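PDB 4R7R: putative lipoprotein from Clostridium perfringens ATCC 13124, which is of unknown function but, as a putative lipoprotein of the DUF4883 family with an alpha-beta fold, may bind lipid. Local coordinates for residues Ile83-Leu93 with Leu105-Leu116. Residues are numbered along the deposited sequence; the frame is centred on the assembly and turned at random.
Sequences IDIYGDDLITL and LSLKDIPNSFKL
Ile91 and Leu105 pair across the antiparallel hairpin of strands 90-95 and 103-106, part of a mixed alpha-beta fold in which one antiparallel sheet is packed against helices. Two backbone hydrogen bonds join them, Ile91 N to Leu105 O (3.0 Å) and Leu105 N to Ile91 O (3.2 Å). The tight part of the contact lies on the Ile91 face. Here CG1 of Ile91, set between its own N and carbonyl carbon (chi1 73°), meets CD1 of Leu105 at 3.9 Å, while its CG2 touches CD1 of Leu107, the two side chains crossing at about a right angle. Leu116, at the start of helix 116-125, closes this layer by laying CD1 against CD1 of Ile85 at 3.6 Å, and Leu49 of helix 45-52 packs on Leu116 as well. Toward the 86-89 turn the contact turns polar and opens to solvent. Leu107 N still donates to Asp89 O (2.8 Å), but with a bent N-H...O angle of 139°. At the looser edge, exposed Lys108 runs alongside the turn, its CE 3.1 Å from Asp88 O. Lys115, bent at chi2 and chi4, crosses the Asp89 side chain and forms a salt bridge, its NZ reaching OD2 at 2.7 Å from above the carboxylate plane.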
ATOM      1  N   ILE A  83       4.115  -0.938  -0.014  1.00 25.33           N
ATOM      2  CA  ILE A  83       2.913  -1.277  -0.761  1.00 23.79           C
ATOM      3  C   ILE A  83       3.225  -1.219  -2.259  1.00 25.58           C
ATOM      4  O   ILE A  83       3.643  -0.170  -2.778  1.00 24.34           O
ATOM      5  CB  ILE A  83       1.736  -0.333  -0.452  1.00 23.01           C
ATOM      6  CG1 ILE A  83       1.532  -0.187   1.054  1.00 22.62           C
ATOM      7  CG2 ILE A  83       0.453  -0.839  -1.119  1.00 23.19           C
ATOM      8  CD1 ILE A  83       0.475   0.837   1.420  1.00 20.53           C
ATOM      9  N   ASP A  84       3.040  -2.339  -2.953  1.00 24.80           N
ATOM     10  CA  ASP A  84       3.234  -2.340  -4.395  1.00 25.84           C
ATOM     11  C   ASP A  84       1.890  -2.056  -5.070  1.00 26.42           C
ATOM     12  O   ASP A  84       0.884  -2.679  -4.728  1.00 27.87           O
ATOM     13  CB  ASP A  84       3.826  -3.673  -4.871  1.00 27.21           C
ATOM     14  CG  ASP A  84       5.275  -3.877  -4.412  1.00 30.60           C
ATOM     15  OD1 ASP A  84       5.997  -2.865  -4.234  1.00 32.05           O
ATOM     16  OD2 ASP A  84       5.704  -5.047  -4.241  1.00 30.30           O
ATOM     17  N   ILE A  85       1.861  -1.110  -6.010  1.00 24.76           N
ATOM     18  CA  ILE A  85       0.616  -0.773  -6.700  1.00 25.72           C
ATOM     19  C   ILE A  85       0.541  -1.371  -8.115  1.00 27.24           C
ATOM     20  O   ILE A  85       1.362  -1.047  -8.982  1.00 29.58           O
ATOM     21  CB  ILE A  85       0.442   0.762  -6.790  1.00 25.46           C
ATOM     22  CG1 ILE A  85       0.639   1.408  -5.410  1.00 23.64           C
ATOM     23  CG2 ILE A  85      -0.904   1.116  -7.396  1.00 25.20           C
ATOM     24  CD1 ILE A  85      -0.259   0.823  -4.355  1.00 23.94           C
ATOM     25  N   TYR A  86      -0.439  -2.241  -8.349  1.00 26.95           N
ATOM     26  CA  TYR A  86      -0.669  -2.807  -9.686  1.00 28.26           C
ATOM     27  C   TYR A  86      -1.939  -2.263 -10.340  1.00 32.72           C
ATOM     28  O   TYR A  86      -2.582  -1.337  -9.825  1.00 33.91           O
ATOM     29  CB  TYR A  86      -0.759  -4.332  -9.616  1.00 27.70           C
ATOM     30  CG  TYR A  86       0.481  -4.958  -9.043  1.00 26.73           C
ATOM     31  CD1 TYR A  86       1.510  -5.402  -9.871  1.00 25.37           C
ATOM     32  CD2 TYR A  86       0.640  -5.068  -7.675  1.00 26.56           C
ATOM     33  CE1 TYR A  86       2.649  -5.957  -9.352  1.00 25.64           C
ATOM     34  CE2 TYR A  86       1.772  -5.623  -7.141  1.00 27.32           C
ATOM     35  CZ  TYR A  86       2.776  -6.067  -7.982  1.00 26.53           C
ATOM     36  OH  TYR A  86       3.904  -6.613  -7.423  1.00 25.01           O
ATOM     37  N   GLY A  87      -2.301  -2.846 -11.478  1.00 34.11           N
ATOM     38  CA  GLY A  87      -3.520  -2.463 -12.167  1.00 35.90           C
ATOM     39  C   GLY A  87      -4.758  -3.003 -11.476  1.00 34.62           C
ATOM     40  O   GLY A  87      -4.651  -3.811 -10.557  1.00 35.86           O
ATOM     41  N   ASP A  88      -5.927  -2.535 -11.905  1.00 35.65           N
ATOM     42  CA  ASP A  88      -7.207  -3.048 -11.417  1.00 39.00           C
ATOM     43  C   ASP A  88      -7.402  -2.954  -9.916  1.00 36.94           C
ATOM     44  O   ASP A  88      -8.180  -3.729  -9.363  1.00 37.94           O
ATOM     45  CB  ASP A  88      -7.381  -4.509 -11.829  1.00 46.89           C
ATOM     46  CG  ASP A  88      -7.741  -4.661 -13.283  1.00 56.54           C
ATOM     47  OD1 ASP A  88      -7.676  -3.651 -14.036  1.00 58.60           O
ATOM     48  OD2 ASP A  88      -8.095  -5.801 -13.669  1.00 61.54           O
ATOM     49  N   ASP A  89      -6.696  -2.030  -9.268  1.00 33.30           N
ATOM     50  CA  ASP A  89      -6.860  -1.776  -7.838  1.00 31.68           C
ATOM     51  C   ASP A  89      -6.327  -2.924  -6.982  1.00 28.87           C
ATOM     52  O   ASP A  89      -6.673  -3.059  -5.804  1.00 27.45           O
ATOM     53  CB  ASP A  89      -8.331  -1.495  -7.504  1.00 32.68           C
ATOM     54  CG  ASP A  89      -8.767  -0.123  -7.959  1.00 34.57           C
ATOM     55  OD1 ASP A  89      -7.903   0.783  -7.943  1.00 33.02           O
ATOM     56  OD2 ASP A  89      -9.953   0.057  -8.338  1.00 37.84           O
ATOM     57  N   LEU A  90      -5.466  -3.736  -7.581  1.00 27.67           N
ATOM     58  CA  LEU A  90      -4.714  -4.754  -6.851  1.00 26.45           C
ATOM     59  C   LEU A  90      -3.457  -4.147  -6.221  1.00 23.37           C
ATOM     60  O   LEU A  90      -2.724  -3.402  -6.870  1.00 22.68           O
ATOM     61  CB  LEU A  90      -4.337  -5.904  -7.799  1.00 29.62           C
ATOM     62  CG  LEU A  90      -3.384  -7.027  -7.346  1.00 32.00           C
ATOM     63  CD1 LEU A  90      -3.991  -7.885  -6.218  1.00 33.65           C
ATOM     64  CD2 LEU A  90      -2.950  -7.904  -8.528  1.00 32.30           C
ATOM     65  N   ILE A  91      -3.203  -4.460  -4.954  1.00 21.92           N
ATOM     66  CA  ILE A  91      -1.980  -4.021  -4.292  1.00 21.74           C
ATOM     67  C   ILE A  91      -1.416  -5.172  -3.457  1.00 20.36           C
ATOM     68  O   ILE A  91      -2.125  -6.138  -3.169  1.00 22.31           O
ATOM     69  CB  ILE A  91      -2.213  -2.799  -3.372  1.00 19.05           C
ATOM     70  CG1 ILE A  91      -2.957  -3.217  -2.110  1.00 21.32           C
ATOM     71  CG2 ILE A  91      -2.983  -1.681  -4.076  1.00 17.28           C
ATOM     72  CD1 ILE A  91      -2.953  -2.154  -1.049  1.00 22.29           C
ATOM     73  N   THR A  92      -0.136  -5.084  -3.098  1.00 20.00           N
ATOM     74  CA  THR A  92       0.450  -5.999  -2.128  1.00 20.53           C
ATOM     75  C   THR A  92       1.079  -5.159  -1.029  1.00 22.11           C
ATOM     76  O   THR A  92       1.408  -3.988  -1.245  1.00 23.60           O
ATOM     77  CB  THR A  92       1.521  -6.940  -2.726  1.00 19.89           C
ATOM     78  OG1 THR A  92       2.637  -6.176  -3.206  1.00 17.44           O
ATOM     79  CG2 THR A  92       0.936  -7.808  -3.843  1.00 21.09           C
ATOM     80  N   LEU A  93       1.249  -5.763   0.141  1.00 22.02           N
ATOM     81  CA  LEU A  93       1.650  -5.038   1.332  1.00 23.58           C
ATOM     82  C   LEU A  93       2.488  -5.970   2.205  1.00 25.36           C
ATOM     83  O   LEU A  93       2.075  -7.115   2.499  1.00 26.15           O
ATOM     84  CB  LEU A  93       0.410  -4.528   2.087  1.00 24.56           C
ATOM     85  CG  LEU A  93       0.568  -3.470   3.192  1.00 22.86           C
ATOM     86  CD1 LEU A  93      -0.773  -2.791   3.457  1.00 21.88           C
ATOM     87  CD2 LEU A  93       1.120  -4.069   4.487  1.00 22.27           C
ATOM     88  N   LEU A 105      -4.474  -7.470  -1.538  1.00 24.53           N
ATOM     89  CA  LEU A 105      -5.758  -6.811  -1.395  1.00 25.83           C
ATOM     90  C   LEU A 105      -6.282  -6.365  -2.753  1.00 30.00           C
ATOM     91  O   LEU A 105      -5.508  -5.912  -3.595  1.00 30.75           O
ATOM     92  CB  LEU A 105      -5.659  -5.600  -0.465  1.00 22.25           C
ATOM     93  CG  LEU A 105      -4.980  -5.687   0.907  1.00 20.97           C
ATOM     94  CD1 LEU A 105      -3.473  -5.696   0.817  1.00 18.81           C
ATOM     95  CD2 LEU A 105      -5.413  -4.503   1.757  1.00 21.26           C
ATOM     96  N   SER A 106      -7.590  -6.510  -2.958  1.00 31.00           N
ATOM     97  CA  SER A 106      -8.291  -5.825  -4.036  1.00 31.22           C
ATOM     98  C   SER A 106      -9.021  -4.621  -3.446  1.00 32.97           C
ATOM     99  O   SER A 106      -9.668  -4.729  -2.399  1.00 33.83           O
ATOM    100  CB  SER A 106      -9.279  -6.757  -4.736  1.00 31.03           C
ATOM    101  OG  SER A 106     -10.064  -6.045  -5.686  1.00 31.15           O
ATOM    102  N   LEU A 107      -8.925  -3.477  -4.121  1.00 33.85           N
ATOM    103  CA  LEU A 107      -9.464  -2.219  -3.599  1.00 32.55           C
ATOM    104  C   LEU A 107     -10.647  -1.707  -4.384  1.00 34.98           C
ATOM    105  O   LEU A 107     -10.909  -0.512  -4.374  1.00 36.47           O
ATOM    106  CB  LEU A 107      -8.386  -1.124  -3.593  1.00 29.05           C
ATOM    107  CG  LEU A 107      -7.131  -1.434  -2.783  1.00 27.67           C
ATOM    108  CD1 LEU A 107      -6.191  -0.220  -2.706  1.00 28.13           C
ATOM    109  CD2 LEU A 107      -7.530  -1.901  -1.403  1.00 27.16           C
ATOM    110  N   LYS A 108     -11.358  -2.581  -5.075  1.00 37.88           N
ATOM    111  CA  LYS A 108     -12.455  -2.110  -5.913  1.00 42.33           C
ATOM    112  C   LYS A 108     -13.614  -1.483  -5.113  1.00 44.60           C
ATOM    113  O   LYS A 108     -14.218  -0.493  -5.561  1.00 46.32           O
ATOM    114  CB  LYS A 108     -12.967  -3.249  -6.796  1.00 45.17           C
ATOM    115  CG  LYS A 108     -12.111  -3.450  -8.025  1.00 46.76           C
ATOM    116  CD  LYS A 108     -11.978  -4.913  -8.396  1.00 49.43           C
ATOM    117  CE  LYS A 108     -10.969  -5.089  -9.526  1.00 49.18           C
ATOM    118  NZ  LYS A 108     -11.208  -4.106 -10.631  1.00 50.29           N
ATOM    119  N   ASP A 109     -13.914  -2.019  -3.933  1.00 44.25           N
ATOM    120  CA  ASP A 109     -15.071  -1.516  -3.185  1.00 46.38           C
ATOM    121  C   ASP A 109     -14.764  -0.342  -2.230  1.00 41.27           C
ATOM    122  O   ASP A 109     -15.677   0.223  -1.636  1.00 42.00           O
ATOM    123  CB  ASP A 109     -15.747  -2.664  -2.397  1.00 51.44           C
ATOM    124  CG  ASP A 109     -14.816  -3.328  -1.379  1.00 52.84           C
ATOM    125  OD1 ASP A 109     -15.226  -4.344  -0.766  1.00 55.69           O
ATOM    126  OD2 ASP A 109     -13.678  -2.850  -1.190  1.00 51.59           O
ATOM    127  N   ILE A 110     -13.501   0.035  -2.075  1.00 36.19           N
ATOM    128  CA  ILE A 110     -13.181   1.069  -1.091  1.00 34.89           C
ATOM    129  C   ILE A 110     -13.509   2.448  -1.645  1.00 34.16           C
ATOM    130  O   ILE A 110     -13.631   2.611  -2.857  1.00 34.16           O
ATOM    131  CB  ILE A 110     -11.703   1.025  -0.653  1.00 31.38           C
ATOM    132  CG1 ILE A 110     -10.811   1.534  -1.764  1.00 29.75           C
ATOM    133  CG2 ILE A 110     -11.311  -0.379  -0.157  1.00 31.08           C
ATOM    134  CD1 ILE A 110      -9.597   2.181  -1.236  1.00 28.87           C
ATOM    135  N   PRO A 111     -13.678   3.444  -0.763  1.00 34.81           N
ATOM    136  CA  PRO A 111     -14.051   4.772  -1.275  1.00 27.51           C
ATOM    137  C   PRO A 111     -13.054   5.317  -2.314  1.00 34.33           C
ATOM    138  O   PRO A 111     -11.834   5.085  -2.198  1.00 24.48           O
ATOM    139  CB  PRO A 111     -14.068   5.640  -0.015  1.00 29.70           C
ATOM    140  CG  PRO A 111     -14.360   4.658   1.114  1.00 27.92           C
ATOM    141  CD  PRO A 111     -13.673   3.387   0.714  1.00 26.77           C
ATOM    142  N   ASN A 112     -13.580   6.028  -3.319  1.00 31.77           N
ATOM    143  CA  ASN A 112     -12.771   6.504  -4.437  1.00 30.18           C
ATOM    144  C   ASN A 112     -11.566   7.336  -4.001  1.00 28.90           C
ATOM    145  O   ASN A 112     -10.493   7.257  -4.611  1.00 28.68           O
ATOM    146  CB  ASN A 112     -13.631   7.323  -5.410  1.00 30.97           C
ATOM    147  CG  ASN A 112     -14.682   6.479  -6.113  1.00 33.33           C
ATOM    148  OD1 ASN A 112     -14.397   5.370  -6.578  1.00 35.32           O
ATOM    149  ND2 ASN A 112     -15.908   6.993  -6.188  1.00 34.01           N
ATOM    150  N   SER A 113     -11.746   8.135  -2.956  1.00 28.25           N
ATOM    151  CA  SER A 113     -10.680   8.990  -2.443  1.00 28.56           C
ATOM    152  C   SER A 113      -9.411   8.227  -2.058  1.00 29.19           C
ATOM    153  O   SER A 113      -8.305   8.744  -2.220  1.00 29.44           O
ATOM    154  CB  SER A 113     -11.176   9.772  -1.228  1.00 28.40           C
ATOM    155  OG  SER A 113     -11.986  10.832  -1.651  1.00 29.80           O
ATOM    156  N   PHE A 114      -9.581   7.005  -1.557  1.00 27.10           N
ATOM    157  CA  PHE A 114      -8.461   6.217  -1.057  1.00 25.08           C
ATOM    158  C   PHE A 114      -7.923   5.194  -2.070  1.00 24.27           C
ATOM    159  O   PHE A 114      -7.123   4.344  -1.704  1.00 22.92           O
ATOM    160  CB  PHE A 114      -8.862   5.493   0.238  1.00 24.00           C
ATOM    161  CG  PHE A 114      -9.677   6.341   1.190  1.00 25.59           C
ATOM    162  CD1 PHE A 114      -9.407   7.700   1.348  1.00 25.44           C
ATOM    163  CD2 PHE A 114     -10.734   5.783   1.907  1.00 27.50           C
ATOM    164  CE1 PHE A 114     -10.181   8.486   2.217  1.00 26.58           C
ATOM    165  CE2 PHE A 114     -11.508   6.561   2.770  1.00 28.40           C
ATOM    166  CZ  PHE A 114     -11.229   7.913   2.928  1.00 27.56           C
ATOM    167  N   LYS A 115      -8.348   5.250  -3.330  1.00 25.82           N
ATOM    168  CA  LYS A 115      -7.738   4.376  -4.348  1.00 27.75           C
ATOM    169  C   LYS A 115      -6.270   4.782  -4.556  1.00 28.92           C
ATOM    170  O   LYS A 115      -5.974   5.962  -4.714  1.00 29.66           O
ATOM    171  CB  LYS A 115      -8.487   4.450  -5.683  1.00 29.54           C
ATOM    172  CG  LYS A 115      -9.942   4.015  -5.648  1.00 32.10           C
ATOM    173  CD  LYS A 115     -10.088   2.503  -5.544  1.00 31.12           C
ATOM    174  CE  LYS A 115     -11.482   2.062  -6.000  1.00 32.67           C
ATOM    175  NZ  LYS A 115     -11.629   1.937  -7.487  1.00 33.77           N
ATOM    176  N   LEU A 116      -5.356   3.818  -4.579  1.00 26.00           N
ATOM    177  CA  LEU A 116      -3.932   4.135  -4.556  1.00 26.42           C
ATOM    178  C   LEU A 116      -3.299   4.464  -5.911  1.00 28.97           C
ATOM    179  O   LEU A 116      -2.428   5.335  -5.976  1.00 30.95           O
ATOM    180  CB  LEU A 116      -3.158   2.994  -3.903  1.00 25.38           C
ATOM    181  CG  LEU A 116      -3.402   2.934  -2.393  1.00 23.83           C
ATOM    182  CD1 LEU A 116      -2.469   1.918  -1.713  1.00 24.87           C
ATOM    183  CD2 LEU A 116      -3.284   4.322  -1.763  1.00 21.63           C
TER